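Local atomic coordinates of monosaccharide-transporting ATPase (Actinobacillus succinogenes, PDB entry 5DTE), a protein that probably serves as the periplasmic sugar-binding component of an ABC transporter, and holds D-allose in the cleft between its two lobes. Residues L36-E39 and Y40-S43; N170-Q173 and R174-G177. All blocks are in the same frame, centred on the assembly; numbering follows the deposited sequence.

Interaction 1: residues L36-E39 and Y40-S43; sequences LSNE and YFIS. With ALL (beta-D-allopyranose), chain E.
Asn-38 and Tyr-40 both swing CG to the far side of their backbone N atoms (chi1 -160° and 176°). This points the amide and the phenol ring at the same sugar. Asn-38 is the N-cap of helix 39-54, which follows strand 28-33 in the first beta-alpha-beta unit of the periplasmic binding protein fold. Asn-38 OD1 accepts the amide hydrogen of Tyr-40 N in a weak capping bond of 3.3 Å. OD1 also has a weak bond from Asn-226 ND2, so two weak donors probably help to set the amide's rotation. The other end of the amide, ND2, is thereby turned to O4 of beta-D-allopyranose. The amide plane stands 51° from the Tyr-40 ring.

The helix starts with two backbone bonds. The one from Ile-42 N to Asn-38 O is weak, at 3.4 Å. The next, from Ser-43 N to Glu-39 O, is shorter, at 2.9 Å.

Two rings extend the sugar-binding surface. Tyr-40 meets the pyranose obliquely, with CD2 3.7 Å from C3. Phe-41 uses its rim: CE2 lies 3.8 Å from O6, and CD2 is 4.1 Å from Asn-38 CB. One face of the Phe-41 ring is covered by Tyr-40 CD2, which sits over the ring centre. The two pocket rings therefore pack on each other as well as on the ligand. Pro-272 and Gln-275 of helix 272-287 also touch Tyr-40.

Away from the sugar, Leu-36 folds back over the first turn. Its CD2 branch does the touching. Leu-36 CD2 lies 4.3 Å from Phe-41 CB and 4.1 Å from Ile-42 CD1.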
loop_
_atom_site.group_PDB
_atom_site.type_symbol
_atom_site.label_atom_id
_atom_site.label_comp_id
_atom_site.label_asym_id
_atom_site.label_seq_id
_atom_site.Cartn_x
_atom_site.Cartn_y
_atom_site.Cartn_z
ATOM N N LEU A 36 -0.825 -5.339 11.360
ATOM C CA LEU A 36 -0.210 -6.587 10.938
ATOM C C LEU A 36 -1.302 -7.563 10.497
ATOM O O LEU A 36 -1.004 -8.679 10.053
ATOM C CB LEU A 36 0.622 -7.204 12.060
ATOM C CG LEU A 36 2.105 -6.869 12.189
ATOM C CD1 LEU A 36 2.686 -7.694 13.319
ATOM C CD2 LEU A 36 2.870 -7.118 10.889
ATOM N N SER A 37 -2.559 -7.126 10.643
ATOM C CA SER A 37 -3.741 -7.875 10.208
ATOM C C SER A 37 -3.719 -8.152 8.711
ATOM O O SER A 37 -4.228 -9.175 8.258
ATOM C CB SER A 37 -5.021 -7.113 10.568
ATOM O OG SER A 37 -5.129 -6.902 11.967
ATOM N N ASN A 38 -3.138 -7.227 7.949
ATOM C CA ASN A 38 -2.952 -7.395 6.511
ATOM C C ASN A 38 -1.836 -8.397 6.217
ATOM O O ASN A 38 -0.860 -8.477 6.954
ATOM C CB ASN A 38 -2.639 -6.045 5.850
ATOM C CG ASN A 38 -2.904 -6.047 4.346
ATOM O OD1 ASN A 38 -3.071 -7.102 3.722
ATOM N ND2 ASN A 38 -2.958 -4.856 3.760
ATOM N N GLU A 39 -1.978 -9.169 5.149
ATOM C CA GLU A 39 -0.925 -10.100 4.772
ATOM C C GLU A 39 0.278 -9.332 4.223
ATOM O O GLU A 39 1.427 -9.702 4.459
ATOM C CB GLU A 39 -1.447 -11.112 3.749
ATOM C CG GLU A 39 -0.375 -11.842 2.939
ATOM C CD GLU A 39 0.537 -12.708 3.782
ATOM O OE1 GLU A 39 0.045 -13.335 4.744
ATOM O OE2 GLU A 39 1.749 -12.770 3.466
ATOM N N TYR A 40 -0.002 -8.253 3.506
ATOM C CA TYR A 40 1.033 -7.391 2.957
ATOM C C TYR A 40 2.061 -6.921 4.016
ATOM O O TYR A 40 3.275 -6.957 3.780
ATOM C CB TYR A 40 0.379 -6.185 2.260
ATOM C CG TYR A 40 1.367 -5.180 1.739
ATOM C CD1 TYR A 40 2.076 -5.423 0.576
ATOM C CD2 TYR A 40 1.609 -3.997 2.422
ATOM C CE1 TYR A 40 2.996 -4.509 0.102
ATOM C CE2 TYR A 40 2.528 -3.079 1.958
ATOM C CZ TYR A 40 3.220 -3.344 0.800
ATOM O OH TYR A 40 4.131 -2.438 0.334
ATOM N N PHE A 41 1.592 -6.502 5.186
ATOM C CA PHE A 41 2.512 -6.020 6.215
ATOM C C PHE A 41 3.212 -7.168 6.940
ATOM O O PHE A 41 4.370 -7.043 7.344
ATOM C CB PHE A 41 1.780 -5.107 7.195
ATOM C CG PHE A 41 1.551 -3.732 6.656
ATOM C CD1 PHE A 41 2.626 -2.893 6.397
ATOM C CD2 PHE A 41 0.268 -3.275 6.381
ATOM C CE1 PHE A 41 2.432 -1.610 5.881
ATOM C CE2 PHE A 41 0.060 -1.990 5.865
ATOM C CZ PHE A 41 1.149 -1.158 5.618
ATOM N N ILE A 42 2.508 -8.282 7.089
ATOM C CA ILE A 42 3.104 -9.537 7.537
ATOM C C ILE A 42 4.320 -9.875 6.672
ATOM O O ILE A 42 5.342 -10.358 7.155
ATOM C CB ILE A 42 2.068 -10.681 7.476
ATOM C CG1 ILE A 42 1.230 -10.700 8.751
ATOM C CG2 ILE A 42 2.741 -12.033 7.269
ATOM C CD1 ILE A 42 2.041 -11.072 10.004
ATOM N N SER A 43 4.196 -9.580 5.386
ATOM C CA SER A 43 5.230 -9.849 4.391
ATOM C C SER A 43 6.395 -8.891 4.533
ATOM O O SER A 43 7.558 -9.251 4.345
ATOM C CB SER A 43 4.633 -9.748 2.985
ATOM O OG SER A 43 5.644 -9.545 2.033
HETATM C C1 ALL E . -1.486 0.764 2.051
HETATM C C2 ALL E . -0.352 -0.135 1.597
HETATM C C3 ALL E . -0.816 -1.502 1.256
HETATM C C4 ALL E . -1.730 -2.075 2.293
HETATM C C5 ALL E . -2.895 -1.118 2.477
HETATM C C6 ALL E . -3.990 -1.656 3.340
HETATM O O1 ALL E . -1.011 1.940 2.582
HETATM O O2 ALL E . 0.223 0.453 0.411
HETATM O O3 ALL E . -1.555 -1.444 -0.004
HETATM O O4 ALL E . -2.200 -3.367 1.879
HETATM O O5 ALL E . -2.356 0.100 3.067
HETATM O O6 ALL E . -3.557 -1.673 4.684
#

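Interaction 2: residues N170-Q173 and R174-G177; sequences NGEQ and RKGG. With ALL (beta-D-allopyranose), chain E.
The allose pocket is lined here by Arg-174 and Asn-170, one helical turn apart. Arg-174 meets the sugar with the end of its guanidinium. Arg-174 NH1 donates to O3 of beta-D-allopyranose at 2.9 Å, with an N-H...O angle of 159°, and O3 lies in the guanidinium plane at its edge. Arg-174 NH2 adds a weak bond to O3 at 3.4 Å. NH2 also points to O2, though the modelled separation is too short to be trusted.

An extended chain from CG to NE, leaving the backbone with chi1 at -67°, carries the group past Asn-170 to the ligand. Asn-170 CB sits 3.7 Å above one guanidinium face, offset toward its rim. Second-shell partners fix the group: Ala-223 O accepts from NH1, and Asn-138 OD1 from NH2. Asn-170 ND2 donates to Asp-116 O and lies 3.3 Å from O1 of the sugar.

Both residues belong to the start of helix 169-182, the crossover helix of the beta-alpha-beta unit between strands 157-163 and 188-195. Arg-174 N bonds to Asn-170 O at 3.2 Å. The bond from Gly-176 N to Glu-172 O is straighter, 2.8 Å long with an N-H...O angle of 174°. Glu-172 and Lys-175 run side by side, but Glu-172 OE2 is taken by Gly-167 N, and Lys-175 NZ has a weak bond to Ser-193 OG.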
loop_
_atom_site.group_PDB
_atom_site.type_symbol
_atom_site.label_atom_id
_atom_site.label_comp_id
_atom_site.label_asym_id
_atom_site.label_seq_id
_atom_site.Cartn_x
_atom_site.Cartn_y
_atom_site.Cartn_z
ATOM N N ASN A 170 -2.442 6.835 -0.095
ATOM C CA ASN A 170 -2.147 5.701 -0.969
ATOM C C ASN A 170 -3.399 5.197 -1.682
ATOM O O ASN A 170 -3.359 4.834 -2.862
ATOM C CB ASN A 170 -1.500 4.567 -0.181
ATOM C CG ASN A 170 -0.161 4.956 0.387
ATOM O OD1 ASN A 170 0.097 6.132 0.668
ATOM N ND2 ASN A 170 0.709 3.976 0.556
ATOM N N GLY A 171 -4.520 5.202 -0.972
ATOM C CA GLY A 171 -5.774 4.751 -1.553
ATOM C C GLY A 171 -6.277 5.679 -2.638
ATOM O O GLY A 171 -6.516 5.240 -3.756
ATOM N N GLU A 172 -6.434 6.959 -2.298
ATOM C CA GLU A 172 -6.869 7.992 -3.239
ATOM C C GLU A 172 -5.924 8.097 -4.439
ATOM O O GLU A 172 -6.386 8.164 -5.567
ATOM C CB GLU A 172 -6.989 9.363 -2.536
ATOM C CG GLU A 172 -7.846 9.374 -1.233
ATOM C CD GLU A 172 -9.373 9.515 -1.448
ATOM O OE1 GLU A 172 -9.810 9.812 -2.581
ATOM O OE2 GLU A 172 -10.140 9.331 -0.467
ATOM N N GLN A 173 -4.611 8.090 -4.200
ATOM C CA GLN A 173 -3.627 8.094 -5.299
ATOM C C GLN A 173 -3.886 6.969 -6.317
ATOM O O GLN A 173 -3.904 7.212 -7.528
ATOM C CB GLN A 173 -2.197 7.973 -4.766
ATOM C CG GLN A 173 -1.634 9.221 -4.095
ATOM C CD GLN A 173 -1.709 10.464 -4.970
ATOM O OE1 GLN A 173 -1.300 10.450 -6.130
ATOM N NE2 GLN A 173 -2.233 11.552 -4.411
ATOM N N ARG A 174 -4.093 5.747 -5.831
ATOM C CA ARG A 174 -4.368 4.616 -6.719
ATOM C C ARG A 174 -5.679 4.803 -7.504
ATOM O O ARG A 174 -5.768 4.430 -8.687
ATOM C CB ARG A 174 -4.392 3.306 -5.916
ATOM C CG ARG A 174 -3.027 2.946 -5.357
ATOM C CD ARG A 174 -3.083 1.923 -4.255
ATOM N NE ARG A 174 -1.838 1.908 -3.488
ATOM C CZ ARG A 174 -1.632 1.150 -2.413
ATOM N NH1 ARG A 174 -2.588 0.325 -1.998
ATOM N NH2 ARG A 174 -0.471 1.199 -1.764
ATOM N N LYS A 175 -6.679 5.388 -6.842
ATOM C CA LYS A 175 -7.945 5.754 -7.474
ATOM C C LYS A 175 -7.706 6.759 -8.612
ATOM O O LYS A 175 -8.067 6.491 -9.769
ATOM C CB LYS A 175 -8.909 6.335 -6.429
ATOM C CG LYS A 175 -10.281 6.797 -6.946
ATOM C CD LYS A 175 -10.836 7.983 -6.125
ATOM C CE LYS A 175 -12.275 7.737 -5.689
ATOM N NZ LYS A 175 -13.137 7.217 -6.807
ATOM N N GLY A 176 -7.097 7.904 -8.282
ATOM C CA GLY A 176 -6.787 8.929 -9.263
ATOM C C GLY A 176 -5.989 8.357 -10.422
ATOM O O GLY A 176 -6.189 8.742 -11.589
ATOM N N GLY A 177 -5.087 7.431 -10.093
ATOM C CA GLY A 177 -4.351 6.675 -11.094
ATOM C C GLY A 177 -5.255 5.856 -12.007
ATOM O O GLY A 177 -5.142 5.915 -13.228
HETATM C C1 ALL E . -1.486 0.764 2.051
HETATM C C2 ALL E . -0.352 -0.135 1.597
HETATM C C3 ALL E . -0.816 -1.502 1.256
HETATM C C4 ALL E . -1.730 -2.075 2.293
HETATM C C5 ALL E . -2.895 -1.118 2.477
HETATM C C6 ALL E . -3.990 -1.656 3.340
HETATM O O1 ALL E . -1.011 1.940 2.582
HETATM O O2 ALL E . 0.223 0.453 0.411
HETATM O O3 ALL E . -1.555 -1.444 -0.004
HETATM O O4 ALL E . -2.200 -3.367 1.879
HETATM O O5 ALL E . -2.356 0.100 3.067
HETATM O O6 ALL E . -3.557 -1.673 4.684
#

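How the interactions relate
Interactions 1 and 2 approach the same allose from either side of the cleft. Their centres are 20 Å apart and their nearest atoms about 6 Å, so they do not touch; the sugar connects them. Interaction 1 belongs to the lobe built on the six-stranded sheet and faces the O4 and O6 side. Interaction 2 comes from the lobe of the four-stranded sheet and faces O1, O2 and O3. Each uses the beginning of a helix that follows a parallel strand. Asp-116 relates the two: it touches Phe-41, accepts from Asn-170 through its backbone O and bonds the sugar through OD2. Lys-34, Glu-67 and Asp-250 also bond the ligand.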